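Local coordinates for protein flavodoxin (Bacillus cereus, PDB 6GAQ) that binds flavin mononucleotide and probably serves as a low-potential electron donor to a number of redox enzymes, at residues G62-G67 / L71-E76; S32-A35 / E39-L42; K91-G96 / S144-A149; K10-Y15 / E46-E51. All coordinates share one frame; numbering follows the deposited sequence.

Overall arrangement
All four contacts belong to one flavodoxin fold, a five-stranded parallel sheet with helices on both faces. Contacts 3 and 4 are buried and without polar side chains, resting on one aromatic and one thioether that lean on strands 91-98 and 11-16, though contact 3 also sets its ring against a backbone carbonyl. Contact 2, also apolar at heart, lies nearer the surface and brings a carboxylate to its rim. Contact 1, buried too, differs most: at the outgoing end of strand 58-63 it combines a hydrogen bond, aromatic packing and the flavin. Neighbouring strands tie them together: Gly62 of contact 1 bonds to Ala14 of contact 4, whose Ile11 and Ile13 bond to contact 2.

Contact 1 (G62-G67 / L71-E76); sequences GSYTWG and LPFEAE. With FMN (flavin mononucleotide), chain C.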
loop_
_atom_site.group_PDB
_atom_site.type_symbol
_atom_site.label_atom_id
_atom_site.label_comp_id
_atom_site.label_asym_id
_atom_site.label_seq_id
_atom_site.Cartn_x
_atom_site.Cartn_y
_atom_site.Cartn_z
ATOM N N GLY A 62 -1.656 0.140 1.304
ATOM C CA GLY A 62 -2.462 -0.798 0.550
ATOM C C GLY A 62 -3.927 -0.715 0.915
ATOM O O GLY A 62 -4.270 -0.599 2.095
ATOM N N SER A 63 -4.806 -0.767 -0.081
ATOM C CA SER A 63 -6.232 -0.653 0.188
ATOM C C SER A 63 -7.018 -1.248 -0.968
ATOM O O SER A 63 -6.612 -1.154 -2.129
ATOM C CB SER A 63 -6.645 0.807 0.406
ATOM O OG SER A 63 -8.043 0.970 0.235
ATOM N N TYR A 64 -8.145 -1.864 -0.632
ATOM C CA TYR A 64 -9.099 -2.278 -1.644
ATOM C C TYR A 64 -9.962 -1.091 -2.057
ATOM O O TYR A 64 -10.000 -0.054 -1.388
ATOM C CB TYR A 64 -9.972 -3.426 -1.131
ATOM C CG TYR A 64 -10.886 -3.068 0.023
ATOM C CD1 TYR A 64 -10.386 -2.904 1.310
ATOM C CD2 TYR A 64 -12.251 -2.910 -0.171
ATOM C CE1 TYR A 64 -11.219 -2.584 2.366
ATOM C CE2 TYR A 64 -13.090 -2.589 0.880
ATOM C CZ TYR A 64 -12.571 -2.429 2.144
ATOM O OH TYR A 64 -13.407 -2.110 3.190
ATOM N N THR A 65 -10.649 -1.244 -3.183
ATOM C CA THR A 65 -11.514 -0.199 -3.708
ATOM C C THR A 65 -12.971 -0.562 -3.451
ATOM O O THR A 65 -13.385 -1.704 -3.670
ATOM C CB THR A 65 -11.282 0.008 -5.207
ATOM O OG1 THR A 65 -9.900 0.307 -5.441
ATOM C CG2 THR A 65 -12.127 1.161 -5.718
ATOM N N TRP A 66 -13.742 0.414 -2.976
ATOM C CA TRP A 66 -15.148 0.219 -2.679
ATOM C C TRP A 66 -16.003 0.893 -3.756
ATOM O O TRP A 66 -15.508 1.219 -4.845
ATOM C CB TRP A 66 -15.445 0.735 -1.269
ATOM C CG TRP A 66 -16.589 0.029 -0.596
ATOM C CD1 TRP A 66 -17.690 0.609 -0.037
ATOM C CD2 TRP A 66 -16.746 -1.386 -0.413
ATOM N NE1 TRP A 66 -18.521 -0.353 0.484
ATOM C CE2 TRP A 66 -17.965 -1.586 0.266
ATOM C CE3 TRP A 66 -15.976 -2.503 -0.756
ATOM C CZ2 TRP A 66 -18.431 -2.855 0.608
ATOM C CZ3 TRP A 66 -16.440 -3.761 -0.414
ATOM C CH2 TRP A 66 -17.656 -3.927 0.261
ATOM N N GLY A 67 -17.281 1.104 -3.448
ATOM C CA GLY A 67 -18.256 1.576 -4.415
ATOM C C GLY A 67 -17.884 2.822 -5.193
ATOM O O GLY A 67 -17.497 3.840 -4.611
ATOM N N LEU A 71 -12.605 5.271 -1.889
ATOM C CA LEU A 71 -11.934 4.577 -0.806
ATOM C C LEU A 71 -12.973 3.957 0.124
ATOM O O LEU A 71 -14.071 4.498 0.292
ATOM C CB LEU A 71 -11.045 5.536 -0.020
ATOM C CG LEU A 71 -9.847 6.146 -0.747
ATOM C CD1 LEU A 71 -9.026 6.985 0.213
ATOM C CD2 LEU A 71 -8.995 5.060 -1.365
ATOM N N PRO A 72 -12.664 2.814 0.734
ATOM C CA PRO A 72 -13.569 2.261 1.742
ATOM C C PRO A 72 -13.681 3.198 2.935
ATOM O O PRO A 72 -12.818 4.046 3.178
ATOM C CB PRO A 72 -12.909 0.932 2.130
ATOM C CG PRO A 72 -11.482 1.072 1.716
ATOM C CD PRO A 72 -11.485 1.960 0.512
ATOM N N PHE A 73 -14.779 3.036 3.677
ATOM C CA PHE A 73 -15.045 3.880 4.839
ATOM C C PHE A 73 -13.876 3.899 5.817
ATOM O O PHE A 73 -13.636 4.912 6.482
ATOM C CB PHE A 73 -16.309 3.391 5.545
ATOM C CG PHE A 73 -16.532 1.908 5.421
ATOM C CD1 PHE A 73 -17.595 1.416 4.685
ATOM C CD2 PHE A 73 -15.676 1.007 6.037
ATOM C CE1 PHE A 73 -17.803 0.054 4.564
ATOM C CE2 PHE A 73 -15.879 -0.358 5.920
ATOM C CZ PHE A 73 -16.944 -0.834 5.182
ATOM N N GLU A 74 -13.136 2.794 5.906
ATOM C CA GLU A 74 -12.051 2.676 6.873
ATOM C C GLU A 74 -10.815 3.456 6.446
ATOM O O GLU A 74 -10.052 3.922 7.300
ATOM C CB GLU A 74 -11.700 1.202 7.059
ATOM C CG GLU A 74 -11.866 0.399 5.773
ATOM C CD GLU A 74 -11.858 -1.097 6.001
ATOM O OE1 GLU A 74 -12.932 -1.722 5.872
ATOM O OE2 GLU A 74 -10.778 -1.650 6.298
ATOM N N ALA A 75 -10.596 3.599 5.137
ATOM C CA ALA A 75 -9.374 4.192 4.613
ATOM C C ALA A 75 -9.487 5.684 4.340
ATOM O O ALA A 75 -8.457 6.366 4.301
ATOM C CB ALA A 75 -8.951 3.482 3.320
ATOM N N GLU A 76 -10.700 6.207 4.144
ATOM C CA GLU A 76 -10.847 7.637 3.894
ATOM C C GLU A 76 -10.459 8.461 5.113
ATOM O O GLU A 76 -9.905 9.557 4.968
ATOM C CB GLU A 76 -12.281 7.957 3.467
ATOM C CG GLU A 76 -12.512 9.426 3.138
ATOM C CD GLU A 76 -13.905 9.696 2.606
ATOM O OE1 GLU A 76 -14.623 8.722 2.297
ATOM O OE2 GLU A 76 -14.281 10.882 2.499
HETATM N N1 FMN C . -13.160 -3.003 -7.116
HETATM C C2 FMN C . -12.628 -2.010 -7.914
HETATM O O2 FMN C . -11.538 -2.178 -8.457
HETATM N N3 FMN C . -13.314 -0.828 -8.103
HETATM C C4 FMN C . -14.538 -0.631 -7.495
HETATM O O4 FMN C . -15.149 0.423 -7.664
HETATM C C4A FMN C . -15.077 -1.629 -6.692
HETATM N N5 FMN C . -16.299 -1.437 -6.084
HETATM C C5A FMN C . -16.833 -2.427 -5.287
HETATM C C6 FMN C . -18.066 -2.228 -4.676
HETATM C C7 FMN C . -18.612 -3.221 -3.872
HETATM C C7M FMN C . -19.942 -3.001 -3.215
HETATM C C8 FMN C . -17.923 -4.414 -3.679
HETATM C C8M FMN C . -18.507 -5.490 -2.813
HETATM C C9 FMN C . -16.690 -4.612 -4.291
HETATM C C9A FMN C . -16.142 -3.619 -5.096
HETATM N N10 FMN C . -14.911 -3.810 -5.697
HETATM C C10 FMN C . -14.383 -2.819 -6.503
HETATM C "C1'" FMN C . -14.165 -5.102 -5.512
HETATM C "C2'" FMN C . -13.231 -5.141 -4.307
HETATM O "O2'" FMN C . -12.279 -4.105 -4.389
HETATM C "C3'" FMN C . -12.531 -6.498 -4.305
HETATM O "O3'" FMN C . -13.448 -7.494 -3.907
HETATM C "C4'" FMN C . -11.292 -6.555 -3.414
HETATM O "O4'" FMN C . -10.500 -7.652 -3.809
HETATM C "C5'" FMN C . -11.626 -6.701 -1.932
HETATM O "O5'" FMN C . -10.411 -6.698 -1.212
HETATM P P FMN C . -10.338 -7.110 0.345
HETATM O O1P FMN C . -10.423 -8.612 0.450
HETATM O O2P FMN C . -9.027 -6.643 0.928
HETATM O O3P FMN C . -11.488 -6.486 1.099
#
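Tyr64 is gripped from three directions. Pro72 lies over one face of its ring, CG 3.9 Å from the ring centroid and 20° off the normal, a CH-pi contact suited to the compact, rigid pyrrolidine. The phosphate oxygen O3P of FMN lies over the opposite face. At the rim, Tyr64 OH donates a hydrogen bond of 2.8 Å to Glu74 OE1, meeting it from above the carboxylate plane (69° out of it); ring and carboxylate planes stand almost perpendicular. With CG held between the backbone N and the carbonyl carbon (chi1 65°), the ring is set between proline and phosphate.

Trp66 works in a similar double way. The dimethylbenzene end of the flavin covers one face of the indole, with Trp66 CZ3 3.6 Å from FMN C8, while Phe73 turns its edge toward the face of the Trp66 five-membered ring, centroids 5.5 Å apart. Thr65, between Tyr64 and Trp66 in the chain, accepts a 2.7 Å hydrogen bond at its backbone O from FMN O2'.

Further out, Ser63 OG packs on Pro72 CD, 3.6 Å away, and donates to Tyr64 O, pinning the backbone where strand 58-63 gives way to the FMN-binding residues. Thr65 OG1 is bonded to Ala108 N. The whole corner joins strand 58-63 to helix 73-81 in a beta-alpha-beta unit, with Leu71 packed against helix 107-117 and Glu74 touching Ala16 of strand 11-16.

Contact 2 (S32-A35 / E39-L42); sequences SLDA and EVVL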
loop_
_atom_site.group_PDB
_atom_site.type_symbol
_atom_site.label_atom_id
_atom_site.label_comp_id
_atom_site.label_asym_id
_atom_site.label_seq_id
_atom_site.Cartn_x
_atom_site.Cartn_y
_atom_site.Cartn_z
ATOM N N SER A 32 8.812 -10.962 1.225
ATOM C CA SER A 32 9.882 -10.575 0.309
ATOM C C SER A 32 10.788 -9.531 0.946
ATOM O O SER A 32 12.019 -9.639 0.891
ATOM C CB SER A 32 9.297 -10.041 -0.997
ATOM O OG SER A 32 10.287 -9.379 -1.765
ATOM N N LEU A 33 10.189 -8.506 1.554
ATOM C CA LEU A 33 10.968 -7.481 2.234
ATOM C C LEU A 33 11.697 -8.027 3.453
ATOM O O LEU A 33 12.653 -7.400 3.914
ATOM C CB LEU A 33 10.065 -6.319 2.646
ATOM C CG LEU A 33 9.539 -5.421 1.527
ATOM C CD1 LEU A 33 8.621 -4.353 2.097
ATOM C CD2 LEU A 33 10.691 -4.795 0.761
ATOM N N ASP A 34 11.260 -9.169 3.992
ATOM C CA ASP A 34 11.996 -9.804 5.079
ATOM C C ASP A 34 13.313 -10.387 4.584
ATOM O O ASP A 34 14.328 -10.325 5.285
ATOM C CB ASP A 34 11.150 -10.902 5.721
ATOM C CG ASP A 34 10.103 -10.362 6.671
ATOM O OD1 ASP A 34 10.229 -9.200 7.111
ATOM O OD2 ASP A 34 9.148 -11.107 6.975
ATOM N N ALA A 35 13.310 -10.963 3.377
ATOM C CA ALA A 35 14.494 -11.652 2.872
ATOM C C ALA A 35 15.671 -10.699 2.723
ATOM O O ALA A 35 16.817 -11.068 3.003
ATOM C CB ALA A 35 14.173 -12.332 1.543
ATOM N N GLU A 39 13.600 -4.063 8.214
ATOM C CA GLU A 39 12.706 -4.139 9.366
ATOM C C GLU A 39 11.300 -3.788 8.890
ATOM O O GLU A 39 11.007 -2.620 8.613
ATOM C CB GLU A 39 13.172 -3.199 10.474
ATOM C CG GLU A 39 13.325 -3.861 11.833
ATOM C CD GLU A 39 13.947 -2.935 12.859
ATOM O OE1 GLU A 39 14.420 -1.847 12.470
ATOM O OE2 GLU A 39 13.963 -3.297 14.055
ATOM N N VAL A 40 10.435 -4.792 8.801
ATOM C CA VAL A 40 9.146 -4.670 8.129
ATOM C C VAL A 40 8.039 -4.812 9.165
ATOM O O VAL A 40 7.842 -5.893 9.736
ATOM C CB VAL A 40 8.993 -5.709 7.011
ATOM C CG1 VAL A 40 7.747 -5.428 6.187
ATOM C CG2 VAL A 40 10.235 -5.720 6.134
ATOM N N VAL A 41 7.303 -3.726 9.397
ATOM C CA VAL A 41 6.153 -3.712 10.295
ATOM C C VAL A 41 4.883 -3.786 9.460
ATOM O O VAL A 41 4.769 -3.127 8.419
ATOM C CB VAL A 41 6.161 -2.456 11.190
ATOM C CG1 VAL A 41 4.888 -2.374 12.024
ATOM C CG2 VAL A 41 7.389 -2.453 12.088
ATOM N N LEU A 42 3.926 -4.595 9.913
ATOM C CA LEU A 42 2.679 -4.842 9.198
ATOM C C LEU A 42 1.518 -4.389 10.073
ATOM O O LEU A 42 1.304 -4.944 11.157
ATOM C CB LEU A 42 2.550 -6.326 8.844
ATOM C CG LEU A 42 1.432 -6.788 7.911
ATOM C CD1 LEU A 42 1.798 -6.519 6.460
ATOM C CD2 LEU A 42 1.154 -8.267 8.129
#
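Van der Waals contact between Leu33 and Val40 carries most of this small interface. One branch of Val40 does the work: CG2 approaches Leu33 CB at 3.5 Å, meeting the root of the leucine and not its tip. The beta-branched residue suits the place twice over, because it favours the extended backbone of a strand and offers two methyls in different directions. Its CG1 stands anti to the backbone N (chi1 -171°), leaving CG2 directed at the helix, while CG1 packs on Ile13 of the adjoining strand. Leu33 is long enough to continue inward, where it touches Ile11 of strand 11-16 and Ala151 of helix 137-152.

A second kind of contact, between polar and apolar groups, lies at the rim. Asp34 CB does not point at the strand, but the carboxylate bends back so that OD1 comes 3.6 Å from Val40 CG2. The oxygen gains little from the methyl itself; both carboxylate oxygens have hydrogen-bond partners close to the segment in sequence. Lys30 spans the two elements, hydrogen-bonding to Val40 O and making a long, weak ion pair with Asp34 OD1.

Main-chain bonds complete the account. Glu39 and Val41 pair with Ile11 and Ile13, which sets strand 40-44 beside strand 11-16, at the edge of the parallel sheet. The last turn of helix 21-35 thus lies against the strand that follows it, closing the first beta-alpha-beta crossover, formed by strand 11-16, helix 21-35 and strand 40-44 in the flavodoxin fold.

Contact 3 (K91-G96 / S144-A149); sequences KVAVFG and SNFAIA
Phe146 reaches from helix 137-152 to meet Ala93 and Val94 of strand 91-98, and its contacts tighten toward the end of the ring. CB, on the helix, is still 7.5 Å from Ala93 CB. CG lies anti to the backbone N (chi1 180°), so the ring leaves the helix at full stretch and heads for the sheet. Next along it, CE1 lies 3.7 Å from Val94 O and CE2 slightly farther from that oxygen, at 4.1 Å. The tip, CZ, makes the two closest approaches: 3.2 Å to Val94 O and 3.6 Å to Ala93 CB.

Both strand atoms meet the ring obliquely, the oxygen near its CZ end. Alanine suits the strand here because its short methyl lets the tip of a large ring come down almost to the backbone. Val94 contributes only main chain on this side; its own side chain points away, to helix 107-117 on the other face of the sheet. Phenylalanine suits the helix because it is long enough to bridge the gap between helix and sheet. Leu128 of strand 122-131 also packs against the ring, and Phe146 O is bonded to the side chain of Gln125, so the helix is anchored to the edge strand as well.

Dispersion and burial of apolar surface dominate this interface. Val94 O sits well off the line of the CZ-H bond, so little directional attraction is expected between them, which implies a contact governed mainly by close packing and shape.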
loop_
_atom_site.group_PDB
_atom_site.type_symbol
_atom_site.label_atom_id
_atom_site.label_comp_id
_atom_site.label_asym_id
_atom_site.label_seq_id
_atom_site.Cartn_x
_atom_site.Cartn_y
_atom_site.Cartn_z
ATOM N N LYS A 91 10.478 7.227 0.989
ATOM C CA LYS A 91 10.273 6.463 -0.236
ATOM C C LYS A 91 9.057 5.562 -0.050
ATOM O O LYS A 91 9.028 4.733 0.865
ATOM C CB LYS A 91 11.517 5.642 -0.572
ATOM C CG LYS A 91 12.748 6.488 -0.856
ATOM C CD LYS A 91 14.027 5.691 -0.664
ATOM C CE LYS A 91 15.255 6.562 -0.875
ATOM N NZ LYS A 91 15.746 6.494 -2.279
ATOM N N VAL A 92 8.053 5.725 -0.914
ATOM C CA VAL A 92 6.758 5.094 -0.709
ATOM C C VAL A 92 6.323 4.337 -1.957
ATOM O O VAL A 92 6.846 4.533 -3.055
ATOM C CB VAL A 92 5.671 6.119 -0.315
ATOM C CG1 VAL A 92 6.082 6.881 0.936
ATOM C CG2 VAL A 92 5.401 7.070 -1.468
ATOM N N ALA A 93 5.339 3.459 -1.759
ATOM C CA ALA A 93 4.691 2.730 -2.839
ATOM C C ALA A 93 3.280 2.374 -2.390
ATOM O O ALA A 93 2.934 2.495 -1.212
ATOM C CB ALA A 93 5.480 1.478 -3.235
ATOM N N VAL A 94 2.459 1.939 -3.346
ATOM C CA VAL A 94 1.053 1.641 -3.095
ATOM C C VAL A 94 0.695 0.329 -3.782
ATOM O O VAL A 94 1.263 -0.025 -4.820
ATOM C CB VAL A 94 0.132 2.790 -3.582
ATOM C CG1 VAL A 94 -1.332 2.488 -3.288
ATOM C CG2 VAL A 94 0.529 4.111 -2.938
ATOM N N PHE A 95 -0.239 -0.409 -3.182
ATOM C CA PHE A 95 -0.811 -1.596 -3.801
ATOM C C PHE A 95 -2.293 -1.660 -3.458
ATOM O O PHE A 95 -2.800 -0.876 -2.652
ATOM C CB PHE A 95 -0.087 -2.878 -3.358
ATOM C CG PHE A 95 -0.215 -3.178 -1.891
ATOM C CD1 PHE A 95 -1.252 -3.966 -1.414
ATOM C CD2 PHE A 95 0.710 -2.684 -0.989
ATOM C CE1 PHE A 95 -1.365 -4.246 -0.064
ATOM C CE2 PHE A 95 0.603 -2.961 0.361
ATOM C CZ PHE A 95 -0.436 -3.742 0.825
ATOM N N GLY A 96 -2.990 -2.601 -4.080
ATOM C CA GLY A 96 -4.412 -2.747 -3.833
ATOM C C GLY A 96 -4.973 -3.931 -4.587
ATOM O O GLY A 96 -4.372 -4.433 -5.544
ATOM N N SER A 144 5.648 -10.557 -6.001
ATOM C CA SER A 144 7.074 -10.796 -5.802
ATOM C C SER A 144 7.919 -9.779 -6.560
ATOM O O SER A 144 8.929 -9.292 -6.040
ATOM C CB SER A 144 7.430 -12.219 -6.230
ATOM O OG SER A 144 8.784 -12.516 -5.939
ATOM N N ASN A 145 7.521 -9.446 -7.790
ATOM C CA ASN A 145 8.268 -8.456 -8.561
ATOM C C ASN A 145 8.113 -7.061 -7.968
ATOM O O ASN A 145 9.076 -6.287 -7.927
ATOM C CB ASN A 145 7.811 -8.470 -10.020
ATOM C CG ASN A 145 8.082 -9.794 -10.704
ATOM O OD1 ASN A 145 8.983 -10.536 -10.311
ATOM N ND2 ASN A 145 7.301 -10.099 -11.732
ATOM N N PHE A 146 6.906 -6.724 -7.505
ATOM C CA PHE A 146 6.666 -5.400 -6.939
ATOM C C PHE A 146 7.506 -5.176 -5.688
ATOM O O PHE A 146 8.151 -4.132 -5.537
ATOM C CB PHE A 146 5.175 -5.234 -6.632
ATOM C CG PHE A 146 4.820 -3.898 -6.039
ATOM C CD1 PHE A 146 4.582 -2.805 -6.855
ATOM C CD2 PHE A 146 4.714 -3.740 -4.667
ATOM C CE1 PHE A 146 4.251 -1.575 -6.313
ATOM C CE2 PHE A 146 4.386 -2.514 -4.119
ATOM C CZ PHE A 146 4.154 -1.430 -4.944
ATOM N N ALA A 147 7.513 -6.154 -4.779
ATOM C CA ALA A 147 8.235 -5.990 -3.522
ATOM C C ALA A 147 9.744 -5.960 -3.731
ATOM O O ALA A 147 10.453 -5.249 -3.009
ATOM C CB ALA A 147 7.858 -7.108 -2.551
ATOM N N ILE A 148 10.253 -6.715 -4.706
ATOM C CA ILE A 148 11.693 -6.742 -4.946
ATOM C C ILE A 148 12.162 -5.416 -5.533
ATOM O O ILE A 148 13.212 -4.888 -5.146
ATOM C CB ILE A 148 12.058 -7.931 -5.852
ATOM C CG1 ILE A 148 11.991 -9.240 -5.061
ATOM C CG2 ILE A 148 13.444 -7.747 -6.453
ATOM C CD1 ILE A 148 12.061 -10.481 -5.924
ATOM N N ALA A 149 11.393 -4.854 -6.470
ATOM C CA ALA A 149 11.756 -3.562 -7.046
ATOM C C ALA A 149 11.754 -2.468 -5.986
ATOM O O ALA A 149 12.590 -1.557 -6.020
ATOM C CB ALA A 149 10.804 -3.207 -8.187
#

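Contact 4 (K10-Y15 / E46-E51); sequences KILIAY and EGMDAE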
loop_
_atom_site.group_PDB
_atom_site.type_symbol
_atom_site.label_atom_id
_atom_site.label_comp_id
_atom_site.label_asym_id
_atom_site.label_seq_id
_atom_site.Cartn_x
_atom_site.Cartn_y
_atom_site.Cartn_z
ATOM N N LYS A 10 12.234 0.712 9.684
ATOM C CA LYS A 10 12.587 0.857 8.277
ATOM C C LYS A 10 11.366 1.001 7.377
ATOM O O LYS A 10 11.019 2.115 6.975
ATOM C CB LYS A 10 13.435 -0.329 7.819
ATOM C CG LYS A 10 14.560 0.079 6.895
ATOM C CD LYS A 10 15.566 -1.030 6.713
ATOM C CE LYS A 10 16.738 -0.533 5.900
ATOM N NZ LYS A 10 16.300 0.378 4.805
ATOM N N ILE A 11 10.721 -0.112 7.037
ATOM C CA ILE A 11 9.620 -0.124 6.081
ATOM C C ILE A 11 8.333 -0.492 6.805
ATOM O O ILE A 11 8.306 -1.426 7.614
ATOM C CB ILE A 11 9.894 -1.094 4.915
ATOM C CG1 ILE A 11 11.153 -0.668 4.158
ATOM C CG2 ILE A 11 8.705 -1.143 3.968
ATOM C CD1 ILE A 11 11.430 -1.488 2.916
ATOM N N LEU A 12 7.267 0.250 6.510
ATOM C CA LEU A 12 5.955 0.023 7.099
ATOM C C LEU A 12 4.958 -0.344 6.010
ATOM O O LEU A 12 4.924 0.286 4.947
ATOM C CB LEU A 12 5.468 1.264 7.856
ATOM C CG LEU A 12 3.955 1.471 7.963
ATOM C CD1 LEU A 12 3.341 0.506 8.967
ATOM C CD2 LEU A 12 3.634 2.910 8.331
ATOM N N ILE A 13 4.148 -1.363 6.280
ATOM C CA ILE A 13 3.085 -1.794 5.379
ATOM C C ILE A 13 1.767 -1.568 6.110
ATOM O O ILE A 13 1.392 -2.352 6.990
ATOM C CB ILE A 13 3.240 -3.256 4.948
ATOM C CG1 ILE A 13 4.583 -3.467 4.247
ATOM C CG2 ILE A 13 2.095 -3.665 4.033
ATOM C CD1 ILE A 13 4.883 -4.914 3.934
ATOM N N ALA A 14 1.065 -0.497 5.754
ATOM C CA ALA A 14 -0.250 -0.195 6.304
ATOM C C ALA A 14 -1.303 -0.544 5.260
ATOM O O ALA A 14 -1.275 -0.012 4.145
ATOM C CB ALA A 14 -0.354 1.276 6.709
ATOM N N TYR A 15 -2.224 -1.436 5.616
ATOM C CA TYR A 15 -3.190 -1.958 4.664
ATOM C C TYR A 15 -4.605 -1.862 5.218
ATOM O O TYR A 15 -4.826 -1.943 6.430
ATOM C CB TYR A 15 -2.877 -3.418 4.286
ATOM C CG TYR A 15 -3.136 -4.423 5.389
ATOM C CD1 TYR A 15 -4.358 -5.078 5.489
ATOM C CD2 TYR A 15 -2.154 -4.724 6.323
ATOM C CE1 TYR A 15 -4.597 -5.996 6.494
ATOM C CE2 TYR A 15 -2.383 -5.643 7.331
ATOM C CZ TYR A 15 -3.606 -6.277 7.411
ATOM O OH TYR A 15 -3.840 -7.191 8.411
ATOM N N GLU A 46 -6.734 1.428 9.637
ATOM C CA GLU A 46 -7.849 1.944 10.414
ATOM C C GLU A 46 -7.408 2.224 11.846
ATOM O O GLU A 46 -6.608 1.486 12.428
ATOM C CB GLU A 46 -9.015 0.950 10.392
ATOM C CG GLU A 46 -10.101 1.196 11.438
ATOM C CD GLU A 46 -9.756 0.610 12.792
ATOM O OE1 GLU A 46 -8.971 -0.361 12.848
ATOM O OE2 GLU A 46 -10.245 1.148 13.803
ATOM N N GLY A 47 -7.930 3.313 12.412
ATOM C CA GLY A 47 -7.632 3.676 13.786
ATOM C C GLY A 47 -6.171 4.009 14.004
ATOM O O GLY A 47 -5.715 4.172 15.139
ATOM N N MET A 48 -5.436 4.115 12.903
ATOM C CA MET A 48 -3.999 4.343 12.919
ATOM C C MET A 48 -3.735 5.826 12.692
ATOM O O MET A 48 -4.051 6.360 11.623
ATOM C CB MET A 48 -3.317 3.498 11.842
ATOM C CG MET A 48 -1.847 3.798 11.625
ATOM S SD MET A 48 -1.174 2.834 10.258
ATOM C CE MET A 48 0.563 3.251 10.371
ATOM N N ASP A 49 -3.175 6.487 13.700
ATOM C CA ASP A 49 -2.803 7.886 13.559
ATOM C C ASP A 49 -1.682 8.016 12.536
ATOM O O ASP A 49 -0.635 7.373 12.659
ATOM C CB ASP A 49 -2.371 8.455 14.909
ATOM C CG ASP A 49 -3.393 8.197 15.999
ATOM O OD1 ASP A 49 -4.307 9.032 16.166
ATOM O OD2 ASP A 49 -3.287 7.154 16.679
ATOM N N ALA A 50 -1.906 8.850 11.519
ATOM C CA ALA A 50 -0.974 8.962 10.402
ATOM C C ALA A 50 0.383 9.531 10.800
ATOM O O ALA A 50 1.297 9.531 9.969
ATOM C CB ALA A 50 -1.588 9.822 9.295
ATOM N N GLU A 51 0.538 10.011 12.037
ATOM C CA GLU A 51 1.830 10.512 12.491
ATOM C C GLU A 51 2.890 9.420 12.541
ATOM O O GLU A 51 4.086 9.727 12.469
ATOM C CB GLU A 51 1.688 11.150 13.874
ATOM C CG GLU A 51 1.128 12.561 13.866
ATOM C CD GLU A 51 2.209 13.615 13.995
ATOM O OE1 GLU A 51 1.932 14.795 13.691
ATOM O OE2 GLU A 51 3.337 13.263 14.399
#
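Strand 11-16 runs extended past the loop 46-51 with Ala14 and Met48 as the nearest pair of residues, their CA atoms 8.9 Å apart, so side chains alone span the distance. Met48 does most of the spanning. It leaves the loop with CG anti to the backbone N (chi1 171°), and every later torsion is also close to 180°, giving a straight, fully stretched chain that reaches across to the Leu12 and Ala14 side of strand 11-16. Its SD rests 4.0 Å from Ala14 CB, and the terminal CE goes on to Leu12, meeting CD2 at 3.7 Å and CD1 at 4.2 Å. Leu12 and Met48 thus reach toward each other, tip to tip, with Ala14 packing farther back along the thioether.

In the sheet order of this flavodoxin, the chain must pass from edge strand 40-44 across strand 11-16 to reach strand 58-63 on its far side, and the loop 46-51 lies on that passage, covering the strand it bypasses. A small methyl at Ala14 allows the bulky sulfur to come close, while branched Leu12 offers two methyls to the methionine tip. Unbranched and flexible, methionine can follow the sheet surface without needing a partner for a polar group. Leu12 also touches Tyr56, Met48 packs on Gln43 of strand 40-44, and Ala50 N is bonded to Asp81 OD2 at the end of helix 73-81.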